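Local coordinates for USG-1 protein homolog (Pseudomonas aeruginosa, PDB 2HJS), which probably acts as an NAD(P)-dependent oxidoreductase on aldehyde or oxo groups, as a dimeric member of the aspartate-semialdehyde dehydrogenase family, at residues A[9-14]-A[34-39]; A[290-295]-A[317-322]. One frame throughout, in Å; residues are numbered along the deposited sequence.

In the fold
From the N terminus the chain first lays down strand 9-12, turns through helix 17-28 and comes back as strand 36-40; contact 1 closes this beta-alpha-beta loop within the probable nucleotide-binding domain. Much later, strands 294-301 and 308-315 form a hairpin, after which helix 317-336 sets out; contact 2 closes that loop by bringing the start of the helix onto the approach to strand 294-301. The two loops follow in series, neither enclosing nor crossing the other, their centres about 21 Å apart. Helix 17-28 is common to both: Val11 and Leu38 of contact 1 touch it, and so does Arg319 of contact 2, which thereby ties helix 317-336, and the loop leading to strand 294-301, to the N-terminal domain.

Contact 1 of 2, residues A[9-14]-A[34-39]; sequences VAVVGA and HRLHLL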
loop_
_atom_site.group_PDB
_atom_site.type_symbol
_atom_site.label_atom_id
_atom_site.label_comp_id
_atom_site.label_asym_id
_atom_site.label_seq_id
_atom_site.Cartn_x
_atom_site.Cartn_y
_atom_site.Cartn_z
ATOM N N VAL A 9 -19.787 30.338 16.772
ATOM C CA VAL A 9 -18.942 29.519 15.990
ATOM C C VAL A 9 -19.423 29.651 14.557
ATOM O O VAL A 9 -20.634 29.713 14.298
ATOM C CB VAL A 9 -19.008 28.067 16.508
ATOM C CG1 VAL A 9 -18.267 27.137 15.602
ATOM C CG2 VAL A 9 -18.456 27.999 17.938
ATOM N N ALA A 10 -18.468 29.756 13.646
ATOM C CA ALA A 10 -18.711 29.605 12.220
ATOM C C ALA A 10 -18.056 28.307 11.755
ATOM O O ALA A 10 -16.980 27.971 12.228
ATOM C CB ALA A 10 -18.115 30.773 11.461
ATOM N N VAL A 11 -18.704 27.584 10.844
ATOM C CA VAL A 11 -18.050 26.486 10.118
ATOM C C VAL A 11 -18.052 26.820 8.631
ATOM O O VAL A 11 -19.098 26.810 7.978
ATOM C CB VAL A 11 -18.695 25.096 10.373
ATOM C CG1 VAL A 11 -18.011 23.992 9.527
ATOM C CG2 VAL A 11 -18.651 24.744 11.869
ATOM N N VAL A 12 -16.857 27.117 8.128
ATOM C CA VAL A 12 -16.612 27.452 6.729
ATOM C C VAL A 12 -16.347 26.164 5.982
ATOM O O VAL A 12 -15.522 25.352 6.408
ATOM C CB VAL A 12 -15.444 28.458 6.631
ATOM C CG1 VAL A 12 -15.132 28.794 5.192
ATOM C CG2 VAL A 12 -15.822 29.757 7.390
ATOM N N GLY A 13 -17.101 25.943 4.910
ATOM C CA GLY A 13 -17.033 24.702 4.128
ATOM C C GLY A 13 -17.940 23.624 4.693
ATOM O O GLY A 13 -17.656 22.435 4.607
ATOM N N ALA A 14 -19.069 24.059 5.235
ATOM C CA ALA A 14 -19.947 23.215 6.022
ATOM C C ALA A 14 -20.569 22.103 5.194
ATOM O O ALA A 14 -20.953 21.084 5.742
ATOM C CB ALA A 14 -21.043 24.064 6.689
ATOM N N HIS A 34 -23.075 29.209 21.346
ATOM C CA HIS A 34 -24.304 29.951 21.476
ATOM C C HIS A 34 -24.975 29.944 20.111
ATOM O O HIS A 34 -25.980 29.267 19.939
ATOM C CB HIS A 34 -24.003 31.369 21.955
ATOM C CG HIS A 34 -25.220 32.190 22.204
ATOM N ND1 HIS A 34 -25.372 33.466 21.698
ATOM C CD2 HIS A 34 -26.341 31.934 22.924
ATOM C CE1 HIS A 34 -26.538 33.951 22.078
ATOM N NE2 HIS A 34 -27.146 33.039 22.814
ATOM N N ARG A 35 -24.398 30.647 19.136
ATOM C CA ARG A 35 -24.903 30.594 17.773
ATOM C C ARG A 35 -23.909 29.905 16.859
ATOM O O ARG A 35 -22.692 30.045 17.035
ATOM C CB ARG A 35 -25.227 31.996 17.262
ATOM C CG ARG A 35 -26.332 32.682 18.049
ATOM C CD ARG A 35 -26.588 34.089 17.515
ATOM N NE ARG A 35 -27.401 34.901 18.431
ATOM C CZ ARG A 35 -28.724 35.021 18.373
ATOM N NH1 ARG A 35 -29.408 34.379 17.446
ATOM N NH2 ARG A 35 -29.363 35.784 19.250
ATOM N N LEU A 36 -24.450 29.111 15.929
ATOM C CA LEU A 36 -23.682 28.422 14.913
ATOM C C LEU A 36 -24.020 28.978 13.528
ATOM O O LEU A 36 -25.191 29.063 13.159
ATOM C CB LEU A 36 -23.939 26.910 14.958
ATOM C CG LEU A 36 -23.231 26.039 13.915
ATOM C CD1 LEU A 36 -21.698 26.185 13.926
ATOM C CD2 LEU A 36 -23.629 24.559 14.002
ATOM N N HIS A 37 -22.985 29.327 12.767
ATOM C CA HIS A 37 -23.150 29.833 11.417
ATOM C C HIS A 37 -22.439 28.915 10.439
ATOM O O HIS A 37 -21.217 28.724 10.529
ATOM C CB HIS A 37 -22.581 31.255 11.315
ATOM C CG HIS A 37 -23.218 32.222 12.253
ATOM N ND1 HIS A 37 -24.455 32.781 12.008
ATOM C CD2 HIS A 37 -22.811 32.718 13.446
ATOM C CE1 HIS A 37 -24.781 33.587 13.005
ATOM N NE2 HIS A 37 -23.797 33.572 13.887
ATOM N N LEU A 38 -23.204 28.341 9.517
ATOM C CA LEU A 38 -22.686 27.461 8.483
ATOM C C LEU A 38 -22.419 28.232 7.189
ATOM O O LEU A 38 -23.285 28.915 6.682
ATOM C CB LEU A 38 -23.673 26.322 8.225
ATOM C CG LEU A 38 -24.127 25.472 9.418
ATOM C CD1 LEU A 38 -24.959 24.264 8.970
ATOM C CD2 LEU A 38 -22.946 25.015 10.243
ATOM N N LEU A 39 -21.213 28.113 6.648
ATOM C CA LEU A 39 -20.858 28.885 5.471
ATOM C C LEU A 39 -20.228 28.035 4.412
ATOM O O LEU A 39 -19.589 27.037 4.713
ATOM C CB LEU A 39 -19.924 30.036 5.848
ATOM C CG LEU A 39 -20.460 30.953 6.947
ATOM C CD1 LEU A 39 -19.303 31.649 7.617
ATOM C CD2 LEU A 39 -21.499 31.957 6.392
#
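Val9 and Leu36 open a run of four parallel bridges that ends at Val12 and Leu39, the strands running 15° apart. The backbone bonds alternate as parallel pairing demands: Val9 N gives to Arg35 O, His37 N to Val9 O at 2.8 Å, Val11 N to His37 O, and Leu39 N to Val11 O. At the end Leu39 O takes two donors from opposite faces of its carbonyl plane, Gly13 N at 2.7 Å and the straighter Ala14 N at 3.1 Å. Glycine suits this turn, where phi is positive (87°). Helix 17-28 connects the two strands and lies against the face carrying Val11 and Leu38, a beta-alpha-beta crossover of the Rossmann type, consistent with NAD binding. Apolar side chains pair on both faces, and beta-branched Val9, Val11 and Val12 suit an extended strand. On the helix-facing side Leu36 CD1 lies 3.9 Å from both Val9 CG1 and Val11 CG2, and the small Ala14 CB sits 3.8 Å from Leu38 CB. On the other face Leu39, its CG beside the backbone N (chi1 -55°), brings CD1 to 4.0 Å from Val12 CG2 and 4.1 Å from Ala10 CB, whose small size lets the leucine close over it, while the His37 ring meets that of Phe64.

Contact 2 of 2, residues A[290-295]-A[317-322]; sequences GQDETY and NVRKGA
Arg319 meets Asp292 side-on, with guanidinium and carboxylate planes only 13° apart. Two of its nitrogens go to one oxygen: NE lies 2.7 Å from Asp292 OD1, almost in line with the C-O bond, and NH2 lies 2.9 Å from Asp292 OD1 on the syn side. The arginine chain is fully stretched to NE, and its CD passes 3.5 Å from Gln291 N, while Gly290 O lies over the guanidinium, near its border. NH2 has a second carboxylate partner, Glu28, whose charge probably helps to fix the head.

Lys320 reaches further along the chain and runs nearly perpendicular to Thr294. Bends at chi2 (60°) and chi4 (-70°) bring NZ to Asp292 O, 2.7 Å away, and to Thr294 OG1 at 3.1 Å. The lysine's length lets its ammonium also meet Glu140, which bonds Thr294 OG1 too; that hydroxyl is further bonded to Ser315 OG. Gln291 braces the loop by holding Glu293 at both ends: NE2 gives to Glu293 O, and OE1 takes Glu293 N from above its carbonyl plane. Adjacent helical residues thus grip the segment leading into strand 294-301, one in from the outermost strand 273-275, joining it to helix 317-336 in this family's dimerisation domain.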
loop_
_atom_site.group_PDB
_atom_site.type_symbol
_atom_site.label_atom_id
_atom_site.label_comp_id
_atom_site.label_asym_id
_atom_site.label_seq_id
_atom_site.Cartn_x
_atom_site.Cartn_y
_atom_site.Cartn_z
ATOM N N GLY A 290 -16.680 5.658 10.575
ATOM C CA GLY A 290 -17.834 6.115 11.355
ATOM C C GLY A 290 -17.610 6.266 12.846
ATOM O O GLY A 290 -18.553 6.528 13.598
ATOM N N GLN A 291 -16.361 6.117 13.286
ATOM C CA GLN A 291 -16.074 6.169 14.718
ATOM C C GLN A 291 -14.739 6.864 15.051
ATOM O O GLN A 291 -13.984 7.235 14.138
ATOM C CB GLN A 291 -16.266 4.776 15.359
ATOM C CG GLN A 291 -15.358 3.674 14.807
ATOM C CD GLN A 291 -13.982 3.855 15.345
ATOM O OE1 GLN A 291 -13.768 3.741 16.556
ATOM N NE2 GLN A 291 -13.037 4.199 14.473
ATOM N N ASP A 292 -14.457 7.044 16.341
ATOM C CA ASP A 292 -13.417 7.966 16.793
ATOM C C ASP A 292 -12.040 7.354 16.994
ATOM O O ASP A 292 -11.062 8.087 17.013
ATOM C CB ASP A 292 -13.798 8.633 18.116
ATOM C CG ASP A 292 -15.111 9.415 18.048
ATOM O OD1 ASP A 292 -15.669 9.605 16.945
ATOM O OD2 ASP A 292 -15.589 9.836 19.121
ATOM N N GLU A 293 -11.953 6.041 17.191
ATOM C CA GLU A 293 -10.675 5.401 17.464
ATOM C C GLU A 293 -9.815 5.329 16.208
ATOM O O GLU A 293 -10.296 5.055 15.111
ATOM C CB GLU A 293 -10.866 3.972 18.009
ATOM C CG GLU A 293 -11.842 3.877 19.206
ATOM C CD GLU A 293 -11.337 4.684 20.372
ATOM O OE1 GLU A 293 -10.262 4.325 20.895
ATOM O OE2 GLU A 293 -11.984 5.697 20.735
ATOM N N THR A 294 -8.528 5.559 16.395
ATOM C CA THR A 294 -7.534 5.216 15.399
ATOM C C THR A 294 -7.034 3.818 15.809
ATOM O O THR A 294 -6.561 3.621 16.928
ATOM C CB THR A 294 -6.420 6.247 15.438
ATOM O OG1 THR A 294 -6.916 7.476 14.902
ATOM C CG2 THR A 294 -5.202 5.808 14.653
ATOM N N TYR A 295 -7.168 2.856 14.910
ATOM C CA TYR A 295 -6.830 1.458 15.202
ATOM C C TYR A 295 -5.390 1.153 14.801
ATOM O O TYR A 295 -4.954 1.570 13.743
ATOM C CB TYR A 295 -7.748 0.543 14.422
ATOM C CG TYR A 295 -9.126 0.406 14.991
ATOM C CD1 TYR A 295 -9.470 -0.723 15.724
ATOM C CD2 TYR A 295 -10.098 1.405 14.808
ATOM C CE1 TYR A 295 -10.748 -0.882 16.253
ATOM C CE2 TYR A 295 -11.385 1.262 15.349
ATOM C CZ TYR A 295 -11.688 0.113 16.070
ATOM O OH TYR A 295 -12.939 -0.074 16.608
ATOM N N ASN A 317 -10.403 9.065 7.896
ATOM C CA ASN A 317 -9.794 10.325 7.480
ATOM C C ASN A 317 -10.740 11.521 7.590
ATOM O O ASN A 317 -10.315 12.621 7.901
ATOM C CB ASN A 317 -9.245 10.204 6.048
ATOM C CG ASN A 317 -10.305 9.778 5.050
ATOM O OD1 ASN A 317 -10.998 8.768 5.236
ATOM N ND2 ASN A 317 -10.457 10.569 3.994
ATOM N N VAL A 318 -12.029 11.304 7.369
ATOM C CA VAL A 318 -12.989 12.399 7.445
ATOM C C VAL A 318 -13.388 12.771 8.885
ATOM O O VAL A 318 -13.177 13.908 9.327
ATOM C CB VAL A 318 -14.219 12.111 6.570
ATOM C CG1 VAL A 318 -15.311 13.183 6.783
ATOM C CG2 VAL A 318 -13.790 12.052 5.086
ATOM N N ARG A 319 -13.958 11.802 9.599
ATOM C CA ARG A 319 -14.470 12.002 10.948
ATOM C C ARG A 319 -13.338 12.199 11.963
ATOM O O ARG A 319 -13.419 13.102 12.793
ATOM C CB ARG A 319 -15.317 10.804 11.362
ATOM C CG ARG A 319 -15.938 10.947 12.762
ATOM C CD ARG A 319 -16.520 9.624 13.241
ATOM N NE ARG A 319 -16.978 9.706 14.630
ATOM C CZ ARG A 319 -18.164 10.187 15.023
ATOM N NH1 ARG A 319 -19.039 10.631 14.131
ATOM N NH2 ARG A 319 -18.474 10.228 16.320
ATOM N N LYS A 320 -12.309 11.338 11.903
ATOM C CA LYS A 320 -11.258 11.319 12.916
ATOM C C LYS A 320 -10.030 12.180 12.555
ATOM O O LYS A 320 -9.761 13.161 13.224
ATOM C CB LYS A 320 -10.829 9.880 13.261
ATOM C CG LYS A 320 -9.566 9.806 14.160
ATOM C CD LYS A 320 -9.813 10.542 15.527
ATOM C CE LYS A 320 -8.662 10.363 16.515
ATOM N NZ LYS A 320 -8.516 8.983 17.072
ATOM N N GLY A 321 -9.291 11.815 11.508
ATOM C CA GLY A 321 -8.044 12.506 11.180
ATOM C C GLY A 321 -8.250 13.999 11.016
ATOM O O GLY A 321 -7.543 14.792 11.638
ATOM N N ALA A 322 -9.253 14.385 10.231
ATOM C CA ALA A 322 -9.548 15.800 10.015
ATOM C C ALA A 322 -10.476 16.382 11.099
ATOM O O ALA A 322 -10.019 17.172 11.951
ATOM C CB ALA A 322 -10.132 16.014 8.635
#